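Local coordinates for hypothetical protein SA2161 (Staphylococcus aureus, PDB 1Y7R), which is of unknown function but is probably a GNAT acetyltransferase, moving an acetyl group from acetyl-CoA to an acceptor, at residues M1-C15 against A31-Y45. The protein carries 4 engineered substitutions. Sequence-based numbering, arbitrary orientation.
Sequences MVKVTYDIPTCEDYC and AEKGLPNALFTVTLY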
# COMPACT_ATOMS: atom_id res chain seq x y z
N MSE A 1 -32.51 3.04 -0.32
CA MSE A 1 -31.30 2.23 -0.66
C MSE A 1 -30.18 3.12 -1.17
O MSE A 1 -30.40 4.08 -1.89
CB MSE A 1 -31.62 1.17 -1.70
CG MSE A 1 -32.39 0.03 -1.10
SE MSE A 1 -33.27 -1.06 -2.43
CE MSE A 1 -31.71 -1.99 -3.14
N VAL A 2 -28.97 2.76 -0.80
CA VAL A 2 -27.84 3.57 -1.18
C VAL A 2 -27.50 3.32 -2.66
O VAL A 2 -27.80 2.25 -3.20
CB VAL A 2 -26.66 3.28 -0.24
CG1 VAL A 2 -25.37 3.73 -0.84
CG2 VAL A 2 -26.89 3.96 1.14
N LYS A 3 -26.93 4.32 -3.30
CA LYS A 3 -26.48 4.26 -4.69
C LYS A 3 -24.98 3.94 -4.65
O LYS A 3 -24.26 4.58 -3.90
CB LYS A 3 -26.58 5.65 -5.31
CG LYS A 3 -27.96 6.26 -5.55
CD LYS A 3 -27.75 7.54 -6.37
CE LYS A 3 -27.65 8.79 -5.52
NZ LYS A 3 -28.90 9.63 -5.56
N VAL A 4 -24.52 3.00 -5.46
CA VAL A 4 -23.10 2.64 -5.49
C VAL A 4 -22.50 3.17 -6.77
O VAL A 4 -23.00 2.92 -7.87
CB VAL A 4 -22.89 1.12 -5.52
CG1 VAL A 4 -21.40 0.79 -5.50
CG2 VAL A 4 -23.57 0.48 -4.31
N THR A 5 -21.34 3.80 -6.64
CA THR A 5 -20.70 4.45 -7.74
C THR A 5 -19.20 4.13 -7.69
O THR A 5 -18.67 3.97 -6.61
CB THR A 5 -21.00 5.95 -7.52
OG1 THR A 5 -22.25 6.32 -8.10
CG2 THR A 5 -19.94 6.78 -7.93
N TYR A 6 -18.55 4.00 -8.85
CA TYR A 6 -17.06 3.94 -8.88
C TYR A 6 -16.42 5.27 -9.34
O TYR A 6 -15.27 5.27 -9.85
CB TYR A 6 -16.54 2.79 -9.76
CG TYR A 6 -17.03 1.40 -9.36
CD1 TYR A 6 -17.49 1.11 -8.07
CD2 TYR A 6 -17.05 0.36 -10.31
CE1 TYR A 6 -17.93 -0.17 -7.72
CE2 TYR A 6 -17.49 -0.94 -9.96
CZ TYR A 6 -17.91 -1.19 -8.67
OH TYR A 6 -18.35 -2.45 -8.36
N ASP A 7 -17.16 6.38 -9.19
CA ASP A 7 -16.71 7.71 -9.67
C ASP A 7 -15.64 8.27 -8.75
O ASP A 7 -15.59 7.92 -7.59
CB ASP A 7 -17.83 8.77 -9.65
CG ASP A 7 -19.06 8.43 -10.46
OD1 ASP A 7 -20.05 9.19 -10.27
OD2 ASP A 7 -19.09 7.46 -11.24
N ILE A 8 -14.82 9.18 -9.28
CA ILE A 8 -13.90 9.98 -8.47
C ILE A 8 -14.73 10.88 -7.52
O ILE A 8 -15.67 11.55 -7.97
CB ILE A 8 -12.98 10.85 -9.40
CG1 ILE A 8 -11.81 11.48 -8.61
CG2 ILE A 8 -13.82 11.93 -10.16
CD1 ILE A 8 -10.69 12.01 -9.51
N PRO A 9 -14.42 10.85 -6.20
CA PRO A 9 -15.12 11.72 -5.24
C PRO A 9 -14.67 13.18 -5.40
O PRO A 9 -13.60 13.43 -5.95
CB PRO A 9 -14.64 11.18 -3.87
CG PRO A 9 -13.87 9.97 -4.14
CD PRO A 9 -13.40 10.00 -5.55
N THR A 10 -15.47 14.16 -4.96
CA THR A 10 -14.92 15.52 -4.89
C THR A 10 -13.96 15.65 -3.71
O THR A 10 -14.02 14.86 -2.78
CB THR A 10 -16.00 16.60 -4.76
OG1 THR A 10 -16.64 16.50 -3.48
CG2 THR A 10 -17.02 16.47 -5.89
N CYS A 11 -13.10 16.67 -3.74
CA CYS A 11 -12.14 16.87 -2.65
C CYS A 11 -12.91 17.14 -1.38
O CYS A 11 -12.59 16.58 -0.34
CB CYS A 11 -11.19 18.03 -2.93
SG CYS A 11 -9.94 17.60 -4.16
N GLU A 12 -13.93 17.99 -1.47
CA GLU A 12 -14.72 18.29 -0.28
C GLU A 12 -15.36 17.05 0.30
O GLU A 12 -15.27 16.84 1.51
CB GLU A 12 -15.80 19.34 -0.57
CG GLU A 12 -16.74 19.55 0.64
CD GLU A 12 -17.53 20.82 0.58
OE1 GLU A 12 -17.59 21.45 -0.50
OE2 GLU A 12 -18.11 21.20 1.62
N ASP A 13 -15.99 16.22 -0.53
CA ASP A 13 -16.72 15.02 -0.05
C ASP A 13 -15.73 14.04 0.61
O ASP A 13 -16.00 13.47 1.68
CB ASP A 13 -17.47 14.32 -1.19
CG ASP A 13 -18.80 14.96 -1.51
OD1 ASP A 13 -19.43 14.50 -2.50
OD2 ASP A 13 -19.25 15.88 -0.78
N TYR A 14 -14.57 13.87 -0.02
CA TYR A 14 -13.52 13.00 0.49
C TYR A 14 -13.06 13.45 1.86
O TYR A 14 -13.04 12.68 2.81
CB TYR A 14 -12.35 12.93 -0.50
CG TYR A 14 -11.12 12.23 0.05
CD1 TYR A 14 -11.01 10.85 -0.05
CD2 TYR A 14 -10.05 12.94 0.63
CE1 TYR A 14 -9.90 10.18 0.42
CE2 TYR A 14 -8.93 12.26 1.12
CZ TYR A 14 -8.86 10.88 1.02
OH TYR A 14 -7.76 10.20 1.50
N CYS A 15 -12.66 14.72 1.94
CA CYS A 15 -12.12 15.23 3.19
C CYS A 15 -13.20 15.15 4.27
O CYS A 15 -12.92 14.78 5.43
CB CYS A 15 -11.67 16.68 2.98
SG CYS A 15 -10.17 16.78 1.97
N ALA A 31 -5.65 15.75 -1.07
CA ALA A 31 -6.79 15.14 -1.73
C ALA A 31 -6.79 15.43 -3.24
O ALA A 31 -7.03 14.54 -4.06
CB ALA A 31 -8.07 15.60 -1.06
N GLU A 32 -6.49 16.67 -3.60
CA GLU A 32 -6.45 17.08 -5.00
C GLU A 32 -5.42 16.26 -5.75
O GLU A 32 -5.68 15.77 -6.84
CB GLU A 32 -6.07 18.55 -5.10
CG GLU A 32 -7.19 19.53 -4.82
CD GLU A 32 -6.79 20.97 -5.08
OE1 GLU A 32 -5.62 21.34 -4.80
OE2 GLU A 32 -7.65 21.74 -5.55
N LYS A 33 -4.24 16.11 -5.15
CA LYS A 33 -3.18 15.36 -5.78
C LYS A 33 -3.45 13.85 -5.81
O LYS A 33 -3.01 13.19 -6.75
CB LYS A 33 -1.88 15.60 -5.04
CG LYS A 33 -1.48 17.06 -4.92
CD LYS A 33 -0.21 17.20 -4.12
CE LYS A 33 0.84 16.24 -4.62
NZ LYS A 33 0.94 16.27 -6.11
N GLY A 34 -4.17 13.32 -4.82
CA GLY A 34 -4.29 11.86 -4.62
C GLY A 34 -5.52 11.23 -5.24
O GLY A 34 -5.47 10.09 -5.75
N LEU A 35 -6.64 11.94 -5.24
CA LEU A 35 -7.92 11.31 -5.61
C LEU A 35 -7.99 10.67 -7.01
O LEU A 35 -8.62 9.63 -7.15
CB LEU A 35 -9.09 12.28 -5.42
CG LEU A 35 -9.56 12.46 -3.96
CD1 LEU A 35 -10.48 13.65 -3.87
CD2 LEU A 35 -10.24 11.19 -3.46
N PRO A 36 -7.40 11.31 -8.04
CA PRO A 36 -7.47 10.70 -9.38
C PRO A 36 -6.67 9.42 -9.59
O PRO A 36 -6.85 8.76 -10.63
CB PRO A 36 -6.88 11.81 -10.29
CG PRO A 36 -7.04 13.06 -9.54
CD PRO A 36 -6.76 12.65 -8.11
N ASN A 37 -5.82 9.08 -8.62
CA ASN A 37 -4.74 8.13 -8.83
C ASN A 37 -4.87 6.81 -8.09
O ASN A 37 -3.91 6.04 -8.05
CB ASN A 37 -3.40 8.81 -8.49
CG ASN A 37 -3.12 10.03 -9.35
OD1 ASN A 37 -2.79 11.12 -8.84
ND2 ASN A 37 -3.29 9.87 -10.64
N ALA A 38 -6.04 6.52 -7.54
CA ALA A 38 -6.28 5.17 -6.99
C ALA A 38 -6.58 4.25 -8.17
O ALA A 38 -7.17 4.69 -9.17
CB ALA A 38 -7.45 5.21 -6.05
N LEU A 39 -6.23 2.97 -8.04
CA LEU A 39 -6.63 2.00 -9.08
C LEU A 39 -8.16 1.84 -9.14
O LEU A 39 -8.73 1.61 -10.22
CB LEU A 39 -6.01 0.65 -8.82
CG LEU A 39 -4.50 0.60 -9.03
CD1 LEU A 39 -3.98 -0.77 -8.58
CD2 LEU A 39 -4.13 0.92 -10.49
N PHE A 40 -8.80 1.94 -7.97
CA PHE A 40 -10.23 1.70 -7.88
C PHE A 40 -10.78 2.46 -6.69
O PHE A 40 -10.14 2.52 -5.63
CB PHE A 40 -10.46 0.19 -7.69
CG PHE A 40 -11.89 -0.20 -7.42
CD1 PHE A 40 -12.78 -0.37 -8.49
CD2 PHE A 40 -12.32 -0.45 -6.10
CE1 PHE A 40 -14.12 -0.77 -8.25
CE2 PHE A 40 -13.66 -0.84 -5.87
CZ PHE A 40 -14.55 -1.00 -6.96
N THR A 41 -11.97 3.05 -6.86
CA THR A 41 -12.64 3.79 -5.79
C THR A 41 -14.10 3.43 -5.81
O THR A 41 -14.72 3.47 -6.88
CB THR A 41 -12.52 5.33 -5.98
OG1 THR A 41 -11.13 5.71 -6.06
CG2 THR A 41 -13.12 6.07 -4.79
N VAL A 42 -14.66 3.09 -4.66
CA VAL A 42 -16.12 2.87 -4.54
C VAL A 42 -16.68 3.90 -3.57
O VAL A 42 -16.07 4.19 -2.54
CB VAL A 42 -16.50 1.46 -3.87
CG1 VAL A 42 -15.74 1.13 -2.59
CG2 VAL A 42 -18.05 1.28 -3.70
N THR A 43 -17.82 4.46 -3.92
CA THR A 43 -18.51 5.45 -3.10
C THR A 43 -19.99 5.08 -2.98
O THR A 43 -20.58 4.52 -3.92
CB THR A 43 -18.38 6.90 -3.65
OG1 THR A 43 -18.52 6.88 -5.08
CG2 THR A 43 -16.97 7.50 -3.26
N LEU A 44 -20.54 5.32 -1.79
CA LEU A 44 -21.93 5.03 -1.46
C LEU A 44 -22.63 6.33 -1.12
O LEU A 44 -22.12 7.13 -0.33
CB LEU A 44 -22.02 4.13 -0.24
CG LEU A 44 -21.26 2.80 -0.31
CD1 LEU A 44 -21.48 2.08 1.01
CD2 LEU A 44 -21.69 1.90 -1.43
N TYR A 45 -23.81 6.51 -1.69
CA TYR A 45 -24.57 7.73 -1.47
C TYR A 45 -25.98 7.39 -0.96
O TYR A 45 -26.63 6.46 -1.47
CB TYR A 45 -24.71 8.54 -2.75
CG TYR A 45 -23.44 9.15 -3.28
CD1 TYR A 45 -23.05 10.43 -2.87
CD2 TYR A 45 -22.67 8.50 -4.23
CE1 TYR A 45 -21.90 11.02 -3.36
CE2 TYR A 45 -21.50 9.10 -4.74
CZ TYR A 45 -21.13 10.36 -4.30
OH TYR A 45 -19.96 10.94 -4.79
O HOH W 1 -12.63 4.41 -9.23
O HOH W 2 -18.20 9.44 -5.99
O HOH W 3 -18.69 13.31 -4.65
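Ala31 packs its CB against Tyr14 CD2 (3.7 Å) and Cys15 SG, joining helix 28-34 to helix 11-20 in the N-terminal part of a GNAT fold, where strand 3-5, outermost on one side of the sheet within this chain, runs antiparallel to strand 40-46. Next along, Glu32 lays CG against the sulfur of Cys11. Leu35 packs against the start of helix 11-20 and the turn before it: CD1 meets Pro9 O and Cys11 CA, while CD2 lies 3.5 Å from Tyr14 CD1; Tyr14 OH hydrogen-bonds to Asp68 OD2. Pro36 receives the tip of Ile8. Phe40, its CG anti to the backbone N (chi1 174°), points a ring edge at the face of Tyr6 in a T-shaped stack, planes at 62°, with CE1 over the ring centre; Tyr91 stacks on Phe40. Thr41 CG2 touches CG and CD of Pro9, each 4.0 Å away, and one water bridges Thr41 N, weakly, to Tyr6 O. Thr43 exchanges two backbone hydrogen bonds with Thr5, and Leu44 CD2 lies beside Val4 CG2. Tyr45 N donates to Lys3 O (3.0 Å) and Lys3 N to Tyr45 O (2.8 Å). Tyr45 OH holds two waters: one reaches Thr43 OG1, the other, in the ring plane, donates to Asp13 OD1 at 2.6 Å.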